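Local coordinates for protein beta-1,3-glucanosyltransferase (Rhizomucor miehei CAU432, PDB 4WTP) that belongs to glycosyl hydrolase family 17, a group of carbohydrate-active enzymes, and folds as a barrel of parallel strands ringed by helices, at residues V69-L74 with I94-W99; V176-D181 with A213-P218; V219-T224 with R257-L262. One frame throughout, in Å; residues are numbered along the deposited sequence.

Overall arrangement
The contacts follow one another in series along the chain, with none nested and none crossing. Contact 1 comes first and closes a loop containing helix 79-90, pairing two neighbouring strands of the barrel wall. Contact 2 brackets strand 182-186 and helix 196-212, joining the turns that lead into strands 182-186 and 219-223 at the end of the barrel where the strands begin. Contact 3 begins at the very next residue, V219, spans helix 240-256 and seals the wall where the last strand meets strand 219-223. Contacts 1 and 3 meet inside the barrel, where the Y95 hydroxyl approaches K220, while contacts 2 and 3 touch through S214 and V219.

Contact 1 (V69-L74 with I94-W99); sequences VRTFAL and IYLGMW
V69, R70 and T71 pair with I94, Y95 and L96 as neighbouring parallel strands in the wall of the barrel, their axes 12° apart. The ladder is regular at first: Y95 N donates to V69 O at 3.0 Å, and T71 N to Y95 O at 3.2 Å. The next bond, from G97 N to T71 O at 2.8 Å, is bent and weak, and past it a water links the two chains, which stay close together. T71 O also takes a weak bond from the NE of R70, whose guanidinium lies with one face over the rim of the F72 ring. The water accepts from T71 OG1 at 2.6 Å and donates to A73 O at 2.7 Å and to G97 O at 2.8 Å. Chi1 at 48° sets the T71 hydroxyl between its own N and carbonyl carbon, and from there it donates. On the inner face R70 crosses Y95 at about a right angle, R70 CG resting 3.8 Å from Y95 CB. Further along, the two branches of L74 divide between neighbours, CD1 lying 3.8 Å from M98 CG and CD2 by G97 O and L96 CB, while W99 brings its CB against A73 and an indole edge to F72 O. The polar ends on the inner face look to other strands and loops, R70 to N41 and Y95 to Y38 and K220. Outside, helix 79-90 completes the beta-alpha-beta unit, covering V69, T71 and I94, while strand 125-132 flanks 94-98 and helix 104-119 packs on L74 and M98.

Contact 2 (V176-D181 with A213-P218); sequences VVKELD and ASLGKP
K217 reaches across to V177 and L180, its NZ donating to V177 O at 2.6 Å and to L180 O at 2.8 Å. The two oxygens receive it differently: NZ lies in the carbonyl plane of L180, on a lone pair, but is tilted 16° from that of V177. K217 is modelled in two conformers; in the one described here the chain is fully extended beyond CG, and its CD and CE pass alongside the same two carbonyls. Beside it, V177 presses CG1 to within 3.5 Å of S214 O, and L215 CD1 spans V177 CG1 and K178 CG, each at 3.7 Å, with the K178 and L215 side chains crossing nearly at right angles. Two turns position this first shell. A type I turn from V177 to L180 brings the receiving carbonyls together and gives V177 O a second donor, L180 N. Opposite it, a type I' turn from S214 to K217 is closed by K217 N bonding to S214 O, and an ST turn from G216 N to S214 OG braces it; S214 OG also bonds to V211 O near the end of helix 196-212. D181 is engaged elsewhere, by K153 and V163, and its OD1 stays 6.4 Å from K217 NZ. The lysine charge is thus met across this contact by main-chain oxygens rather than a carboxylate, and their partial negative charges, gathered by the turn, would probably help stabilise it.

Contact 3 (V219-T224 with R257-L262); sequences VKISET and RNIDLL
K220 NZ is gripped from several sides: D260 OD2 receives it at 2.6 Å in a salt bridge, the Y95 hydroxyl probably bonds to it, that of Y38 does so weakly, and F182 adds a cation-pi contact. K220 is modelled in two conformers, one of which is described here. In it the K220 and D260 side chains run side by side; the lysine is bent only at its last torsion, chi4 -136°, and NZ meets the anti lone pair of OD2. The main chains are joined by two nearly straight bonds, I221 N to D260 O at 2.9 Å and L262 N to I221 O at 2.8 Å, the pattern of a single parallel bridge, I221 with L261, between chains whose end-to-end directions differ by 46°. A water extends the join, donating to V219 O at 2.8 Å and accepting from D260 N at 2.9 Å. Toward the helices, I221 divides its branches: CG1 meets I259 CG2 at 4.0 Å, while CG2, anti to its own N, presses on L261 CD1 at a tight 3.5 Å. T224 N is buried here without a partner in the model. Helix 240-256 ends in a Schellman motif at N258. Strand 219-223 is stitched to the start of strand 262-263, the closing seam of a (beta/alpha)8 barrel, with the K220-D260 pair on the inner side and I259 and L261 against helix 240-256.

Contact 1 (V69-L74 with I94-W99)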
loop_
_atom_site.group_PDB
_atom_site.type_symbol
_atom_site.label_atom_id
_atom_site.label_comp_id
_atom_site.label_asym_id
_atom_site.label_seq_id
_atom_site.Cartn_x
_atom_site.Cartn_y
_atom_site.Cartn_z
ATOM N N VAL A 69 -7.159 -1.761 5.667
ATOM C CA VAL A 69 -6.939 -1.775 4.223
ATOM C C VAL A 69 -6.328 -0.465 3.771
ATOM O O VAL A 69 -6.255 0.516 4.535
ATOM C CB VAL A 69 -8.223 -2.077 3.406
ATOM C CG1 VAL A 69 -8.801 -3.421 3.793
ATOM C CG2 VAL A 69 -9.238 -0.966 3.641
ATOM N N ARG A 70 -5.856 -0.423 2.534
ATOM C CA ARG A 70 -5.305 0.778 1.971
ATOM C C ARG A 70 -5.806 0.960 0.554
ATOM O O ARG A 70 -5.772 0.008 -0.234
ATOM C CB ARG A 70 -3.769 0.752 1.969
ATOM C CG ARG A 70 -3.056 1.944 1.319
ATOM C CD ARG A 70 -2.925 1.795 -0.206
ATOM N NE ARG A 70 -2.108 2.852 -0.793
ATOM C CZ ARG A 70 -0.788 2.787 -0.933
ATOM N NH1 ARG A 70 -0.129 3.803 -1.491
ATOM N NH2 ARG A 70 -0.115 1.716 -0.517
ATOM N N THR A 71 -6.262 2.171 0.247
ATOM C CA THR A 71 -6.672 2.560 -1.115
ATOM C C THR A 71 -5.646 3.466 -1.749
ATOM O O THR A 71 -4.926 4.166 -1.057
ATOM C CB THR A 71 -8.068 3.234 -1.090
ATOM O OG1 THR A 71 -8.099 4.233 -0.059
ATOM C CG2 THR A 71 -9.128 2.194 -0.789
ATOM N N PHE A 72 -5.587 3.441 -3.095
ATOM C CA PHE A 72 -4.539 4.139 -3.825
ATOM C C PHE A 72 -4.854 5.558 -4.325
ATOM O O PHE A 72 -3.933 6.331 -4.586
ATOM C CB PHE A 72 -4.009 3.285 -4.998
ATOM C CG PHE A 72 -3.158 2.122 -4.548
ATOM C CD1 PHE A 72 -1.811 2.297 -4.311
ATOM C CD2 PHE A 72 -3.732 0.883 -4.299
ATOM C CE1 PHE A 72 -1.024 1.223 -3.868
ATOM C CE2 PHE A 72 -2.964 -0.191 -3.860
ATOM C CZ PHE A 72 -1.610 -0.014 -3.651
ATOM N N ALA A 73 -6.144 5.886 -4.421
ATOM C CA ALA A 73 -6.554 7.173 -4.981
ATOM C C ALA A 73 -7.761 7.690 -4.207
ATOM O O ALA A 73 -8.512 6.906 -3.645
ATOM C CB ALA A 73 -6.882 7.067 -6.475
ATOM N N LEU A 74 -7.939 9.014 -4.183
ATOM C CA LEU A 74 -9.112 9.588 -3.524
ATOM C C LEU A 74 -10.275 9.685 -4.492
ATOM O O LEU A 74 -11.340 9.166 -4.175
ATOM C CB LEU A 74 -8.811 10.976 -2.956
ATOM C CG LEU A 74 -7.716 11.052 -1.890
ATOM C CD1 LEU A 74 -7.514 12.509 -1.493
ATOM C CD2 LEU A 74 -8.005 10.203 -0.664
ATOM N N ILE A 94 -8.147 2.270 8.002
ATOM C CA ILE A 94 -7.776 2.534 6.608
ATOM C C ILE A 94 -6.601 3.494 6.476
ATOM O O ILE A 94 -6.501 4.472 7.222
ATOM C CB ILE A 94 -9.001 3.037 5.785
ATOM C CG1 ILE A 94 -8.706 3.042 4.294
ATOM C CG2 ILE A 94 -9.538 4.379 6.279
ATOM C CD1 ILE A 94 -9.962 3.153 3.424
ATOM N N TYR A 95 -5.730 3.264 5.490
ATOM C CA TYR A 95 -4.786 4.286 5.010
ATOM C C TYR A 95 -5.364 4.790 3.705
ATOM O O TYR A 95 -5.685 3.996 2.801
ATOM C CB TYR A 95 -3.404 3.688 4.706
ATOM C CG TYR A 95 -2.490 3.566 5.902
ATOM C CD1 TYR A 95 -2.711 2.611 6.900
ATOM C CD2 TYR A 95 -1.372 4.393 6.010
ATOM C CE1 TYR A 95 -1.841 2.503 7.995
ATOM C CE2 TYR A 95 -0.509 4.292 7.070
ATOM C CZ TYR A 95 -0.767 3.382 8.069
ATOM O OH TYR A 95 0.117 3.264 9.117
ATOM N N LEU A 96 -5.517 6.106 3.589
ATOM C CA LEU A 96 -5.984 6.706 2.341
ATOM C C LEU A 96 -4.816 7.195 1.503
ATOM O O LEU A 96 -4.022 8.036 1.922
ATOM C CB LEU A 96 -6.884 7.903 2.660
ATOM C CG LEU A 96 -8.213 7.654 3.358
ATOM C CD1 LEU A 96 -8.980 8.957 3.604
ATOM C CD2 LEU A 96 -9.062 6.721 2.516
ATOM N N GLY A 97 -4.707 6.672 0.279
ATOM C CA GLY A 97 -3.681 7.116 -0.654
ATOM C C GLY A 97 -4.249 8.185 -1.568
ATOM O O GLY A 97 -5.433 8.105 -1.972
ATOM N N MET A 98 -3.403 9.162 -1.879
ATOM C CA MET A 98 -3.649 10.149 -2.922
ATOM C C MET A 98 -2.849 9.732 -4.132
ATOM O O MET A 98 -1.667 9.374 -4.013
ATOM C CB MET A 98 -3.175 11.540 -2.484
ATOM C CG MET A 98 -3.804 12.048 -1.186
ATOM S SD MET A 98 -3.230 13.689 -0.635
ATOM C CE MET A 98 -4.110 14.764 -1.809
ATOM N N TRP A 99 -3.481 9.758 -5.303
ATOM C CA TRP A 99 -2.797 9.371 -6.530
ATOM C C TRP A 99 -2.404 10.566 -7.345
ATOM O O TRP A 99 -3.238 11.142 -8.059
ATOM C CB TRP A 99 -3.615 8.383 -7.372
ATOM C CG TRP A 99 -2.730 7.842 -8.442
ATOM C CD1 TRP A 99 -2.626 8.271 -9.749
ATOM C CD2 TRP A 99 -1.688 6.862 -8.263
ATOM N NE1 TRP A 99 -1.633 7.585 -10.402
ATOM C CE2 TRP A 99 -1.028 6.724 -9.554
ATOM C CE3 TRP A 99 -1.262 6.093 -7.196
ATOM C CZ2 TRP A 99 0.014 5.836 -9.745
ATOM C CZ3 TRP A 99 -0.219 5.200 -7.395
ATOM C CH2 TRP A 99 0.393 5.063 -8.644
HETATM O O HOH W 1 -7.654 6.616 -1.102
#

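Contact 2 (V176-D181 with A213-P218)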
loop_
_atom_site.group_PDB
_atom_site.type_symbol
_atom_site.label_atom_id
_atom_site.label_comp_id
_atom_site.label_asym_id
_atom_site.label_seq_id
_atom_site.Cartn_x
_atom_site.Cartn_y
_atom_site.Cartn_z
ATOM N N VAL A 176 11.962 16.418 1.052
ATOM C CA VAL A 176 10.675 15.731 1.188
ATOM C C VAL A 176 10.491 15.160 2.594
ATOM O O VAL A 176 9.463 15.380 3.246
ATOM C CB VAL A 176 10.521 14.623 0.119
ATOM C CG1 VAL A 176 9.300 13.754 0.389
ATOM C CG2 VAL A 176 10.414 15.241 -1.276
ATOM N N VAL A 177 11.516 14.460 3.064
ATOM C CA VAL A 177 11.395 13.756 4.345
ATOM C C VAL A 177 11.147 14.749 5.501
ATOM O O VAL A 177 10.374 14.469 6.413
ATOM C CB VAL A 177 12.637 12.890 4.608
ATOM C CG1 VAL A 177 12.556 12.258 5.986
ATOM C CG2 VAL A 177 12.731 11.769 3.566
ATOM N N LYS A 178 11.735 15.949 5.384
ATOM C CA LYS A 178 11.463 16.995 6.391
ATOM C C LYS A 178 9.971 17.318 6.583
ATOM O O LYS A 178 9.556 17.708 7.679
ATOM C CB LYS A 178 12.230 18.271 6.021
ATOM C CG LYS A 178 13.717 18.185 6.279
ATOM C CD LYS A 178 14.435 19.510 6.055
ATOM C CE LYS A 178 15.893 19.387 6.462
ATOM N NZ LYS A 178 16.037 18.591 7.713
ATOM N N GLU A 179 9.168 17.160 5.528
ATOM C CA GLU A 179 7.761 17.520 5.605
ATOM C C GLU A 179 6.877 16.372 6.094
ATOM O O GLU A 179 5.708 16.602 6.379
ATOM C CB GLU A 179 7.256 18.043 4.257
ATOM C CG GLU A 179 7.995 19.276 3.731
ATOM C CD GLU A 179 8.084 20.412 4.750
ATOM O OE1 GLU A 179 7.094 20.646 5.469
ATOM O OE2 GLU A 179 9.145 21.076 4.845
ATOM N N LEU A 180 7.429 15.150 6.145
ATOM C CA LEU A 180 6.638 13.962 6.421
ATOM C C LEU A 180 6.469 13.739 7.910
ATOM O O LEU A 180 7.320 14.135 8.726
ATOM C CB LEU A 180 7.360 12.741 5.848
ATOM C CG LEU A 180 7.676 12.722 4.372
ATOM C CD1 LEU A 180 8.327 11.389 3.994
ATOM C CD2 LEU A 180 6.401 12.923 3.556
ATOM N N ASP A 181 5.407 13.038 8.282
ATOM C CA ASP A 181 5.330 12.453 9.610
ATOM C C ASP A 181 6.012 11.074 9.656
ATOM O O ASP A 181 6.666 10.738 10.642
ATOM C CB ASP A 181 3.877 12.347 10.064
ATOM C CG ASP A 181 3.222 13.702 10.247
ATOM O OD1 ASP A 181 3.831 14.552 10.923
ATOM O OD2 ASP A 181 2.131 13.922 9.709
ATOM N N ALA A 213 17.597 7.252 5.314
ATOM C CA ALA A 213 17.108 8.537 4.769
ATOM C C ALA A 213 16.018 9.179 5.632
ATOM O O ALA A 213 15.474 10.217 5.278
ATOM C CB ALA A 213 16.591 8.343 3.341
ATOM N N SER A 214 15.679 8.540 6.742
ATOM C CA SER A 214 14.456 8.832 7.468
ATOM C C SER A 214 14.505 10.056 8.372
ATOM O O SER A 214 13.448 10.468 8.878
ATOM C CB SER A 214 14.050 7.628 8.357
ATOM O OG SER A 214 14.987 7.493 9.420
ATOM N N LEU A 215 15.705 10.607 8.603
ATOM C CA LEU A 215 15.896 11.691 9.581
ATOM C C LEU A 215 15.369 11.249 10.956
ATOM O O LEU A 215 14.972 12.061 11.797
ATOM C CB LEU A 215 15.237 13.008 9.114
ATOM C CG LEU A 215 15.639 13.513 7.729
ATOM C CD1 LEU A 215 14.884 14.794 7.362
ATOM C CD2 LEU A 215 17.144 13.756 7.683
ATOM N N GLY A 216 15.373 9.936 11.194
ATOM C CA GLY A 216 14.865 9.393 12.445
ATOM C C GLY A 216 13.365 9.219 12.587
ATOM O O GLY A 216 12.888 8.797 13.655
ATOM N N LYS A 217 12.631 9.537 11.521
ATOM C CA LYS A 217 11.176 9.410 11.524
ATOM C C LYS A 217 10.769 7.955 11.294
ATOM O O LYS A 217 11.544 7.171 10.745
ATOM C CB LYS A 217 10.594 10.316 10.450
ATOM C CG LYS A 217 10.851 11.779 10.734
ATOM C CD LYS A 217 10.262 12.664 9.651
ATOM C CE LYS A 217 10.469 14.129 9.970
ATOM N NZ LYS A 217 9.912 15.047 8.951
ATOM N N PRO A 218 9.560 7.567 11.729
ATOM C CA PRO A 218 9.158 6.159 11.519
ATOM C C PRO A 218 9.126 5.777 10.051
ATOM O O PRO A 218 8.763 6.606 9.182
ATOM C CB PRO A 218 7.758 6.101 12.119
ATOM C CG PRO A 218 7.700 7.216 13.120
ATOM C CD PRO A 218 8.551 8.315 12.497
#

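Contact 3 (V219-T224 with R257-L262)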
loop_
_atom_site.group_PDB
_atom_site.type_symbol
_atom_site.label_atom_id
_atom_site.label_comp_id
_atom_site.label_asym_id
_atom_site.label_seq_id
_atom_site.Cartn_x
_atom_site.Cartn_y
_atom_site.Cartn_z
ATOM N N VAL A 219 9.496 4.518 9.786
ATOM C CA VAL A 219 9.475 3.969 8.448
ATOM C C VAL A 219 8.563 2.744 8.411
ATOM O O VAL A 219 8.758 1.787 9.157
ATOM C CB VAL A 219 10.901 3.557 7.963
ATOM C CG1 VAL A 219 10.816 3.037 6.548
ATOM C CG2 VAL A 219 11.855 4.764 8.011
ATOM N N LYS A 220 7.571 2.774 7.526
ATOM C CA LYS A 220 6.662 1.661 7.323
ATOM C C LYS A 220 6.852 1.157 5.894
ATOM O O LYS A 220 7.550 1.774 5.085
ATOM C CB LYS A 220 5.213 2.114 7.569
ATOM C CG LYS A 220 5.028 2.777 8.930
ATOM C CD LYS A 220 3.570 3.072 9.240
ATOM C CE LYS A 220 3.449 3.790 10.567
ATOM N NZ LYS A 220 2.327 3.192 11.331
ATOM N N ILE A 221 6.238 0.023 5.589
ATOM C CA ILE A 221 6.300 -0.541 4.227
ATOM C C ILE A 221 4.920 -0.423 3.602
ATOM O O ILE A 221 3.970 -1.038 4.079
ATOM C CB ILE A 221 6.853 -1.979 4.230
ATOM C CG1 ILE A 221 8.273 -1.993 4.827
ATOM C CG2 ILE A 221 6.838 -2.563 2.821
ATOM C CD1 ILE A 221 8.876 -3.380 4.962
ATOM N N SER A 222 4.795 0.355 2.529
ATOM C CA SER A 222 3.498 0.537 1.890
ATOM C C SER A 222 3.159 -0.537 0.865
ATOM O O SER A 222 1.987 -0.753 0.598
ATOM C CB SER A 222 3.403 1.917 1.259
ATOM O OG SER A 222 4.649 2.233 0.685
ATOM N N GLU A 223 4.174 -1.193 0.299
ATOM C CA GLU A 223 3.911 -2.268 -0.673
ATOM C C GLU A 223 5.086 -3.222 -0.746
ATOM O O GLU A 223 6.254 -2.785 -0.913
ATOM C CB GLU A 223 3.732 -1.755 -2.117
ATOM C CG GLU A 223 2.592 -0.835 -2.443
ATOM C CD GLU A 223 2.701 -0.304 -3.849
ATOM O OE1 GLU A 223 3.677 -0.602 -4.548
ATOM O OE2 GLU A 223 1.856 0.479 -4.249
ATOM N N THR A 224 4.769 -4.523 -0.711
ATOM C CA THR A 224 5.653 -5.562 -1.230
ATOM C C THR A 224 4.785 -6.806 -1.410
ATOM O O THR A 224 3.735 -6.940 -0.771
ATOM C CB THR A 224 6.840 -5.870 -0.310
ATOM O OG1 THR A 224 7.777 -6.637 -1.064
ATOM C CG2 THR A 224 6.420 -6.711 0.901
ATOM N N ARG A 257 11.058 -7.228 13.627
ATOM C CA ARG A 257 11.610 -5.881 13.717
ATOM C C ARG A 257 10.570 -4.826 14.053
ATOM O O ARG A 257 10.883 -3.641 14.056
ATOM C CB ARG A 257 12.336 -5.531 12.414
ATOM C CG ARG A 257 13.577 -6.396 12.150
ATOM C CD ARG A 257 14.735 -5.651 11.502
ATOM N NE ARG A 257 15.628 -5.044 12.492
ATOM C CZ ARG A 257 15.819 -3.736 12.653
ATOM N NH1 ARG A 257 15.193 -2.848 11.881
ATOM N NH2 ARG A 257 16.657 -3.306 13.590
ATOM N N ASN A 258 9.336 -5.251 14.337
ATOM C CA ASN A 258 8.274 -4.324 14.680
ATOM C C ASN A 258 8.023 -3.260 13.591
ATOM O O ASN A 258 7.814 -2.067 13.867
ATOM C CB ASN A 258 8.562 -3.644 16.035
ATOM C CG ASN A 258 7.298 -3.172 16.719
ATOM O OD1 ASN A 258 6.198 -3.591 16.353
ATOM N ND2 ASN A 258 7.442 -2.306 17.727
ATOM N N ILE A 259 8.002 -3.706 12.333
ATOM C CA ILE A 259 7.742 -2.830 11.221
ATOM C C ILE A 259 6.294 -3.002 10.773
ATOM O O ILE A 259 5.836 -4.145 10.655
ATOM C CB ILE A 259 8.683 -3.189 10.066
ATOM C CG1 ILE A 259 10.150 -2.990 10.477
ATOM C CG2 ILE A 259 8.344 -2.399 8.816
ATOM C CD1 ILE A 259 11.102 -3.633 9.513
ATOM N N ASP A 260 5.598 -1.892 10.522
ATOM C CA ASP A 260 4.234 -1.900 9.980
ATOM C C ASP A 260 4.277 -2.077 8.456
ATOM O O ASP A 260 4.950 -1.314 7.759
ATOM C CB ASP A 260 3.469 -0.604 10.332
ATOM C CG ASP A 260 3.239 -0.403 11.822
ATOM O OD1 ASP A 260 3.306 -1.380 12.596
ATOM O OD2 ASP A 260 2.944 0.755 12.161
ATOM N N LEU A 261 3.550 -3.089 7.980
ATOM C CA LEU A 261 3.554 -3.475 6.579
ATOM C C LEU A 261 2.145 -3.528 5.986
ATOM O O LEU A 261 1.250 -4.155 6.577
ATOM C CB LEU A 261 4.180 -4.873 6.448
ATOM C CG LEU A 261 3.913 -5.634 5.145
ATOM C CD1 LEU A 261 4.640 -4.939 4.019
ATOM C CD2 LEU A 261 4.334 -7.092 5.282
ATOM N N LEU A 262 1.972 -2.925 4.814
ATOM C CA LEU A 262 0.754 -3.125 4.011
ATOM C C LEU A 262 1.128 -4.101 2.898
ATOM O O LEU A 262 1.939 -3.759 2.007
ATOM C CB LEU A 262 0.295 -1.796 3.403
ATOM C CG LEU A 262 -0.049 -0.712 4.427
ATOM C CD1 LEU A 262 -0.379 0.593 3.694
ATOM C CD2 LEU A 262 -1.170 -1.173 5.371
HETATM O O HOH W 2 6.999 0.585 10.929
#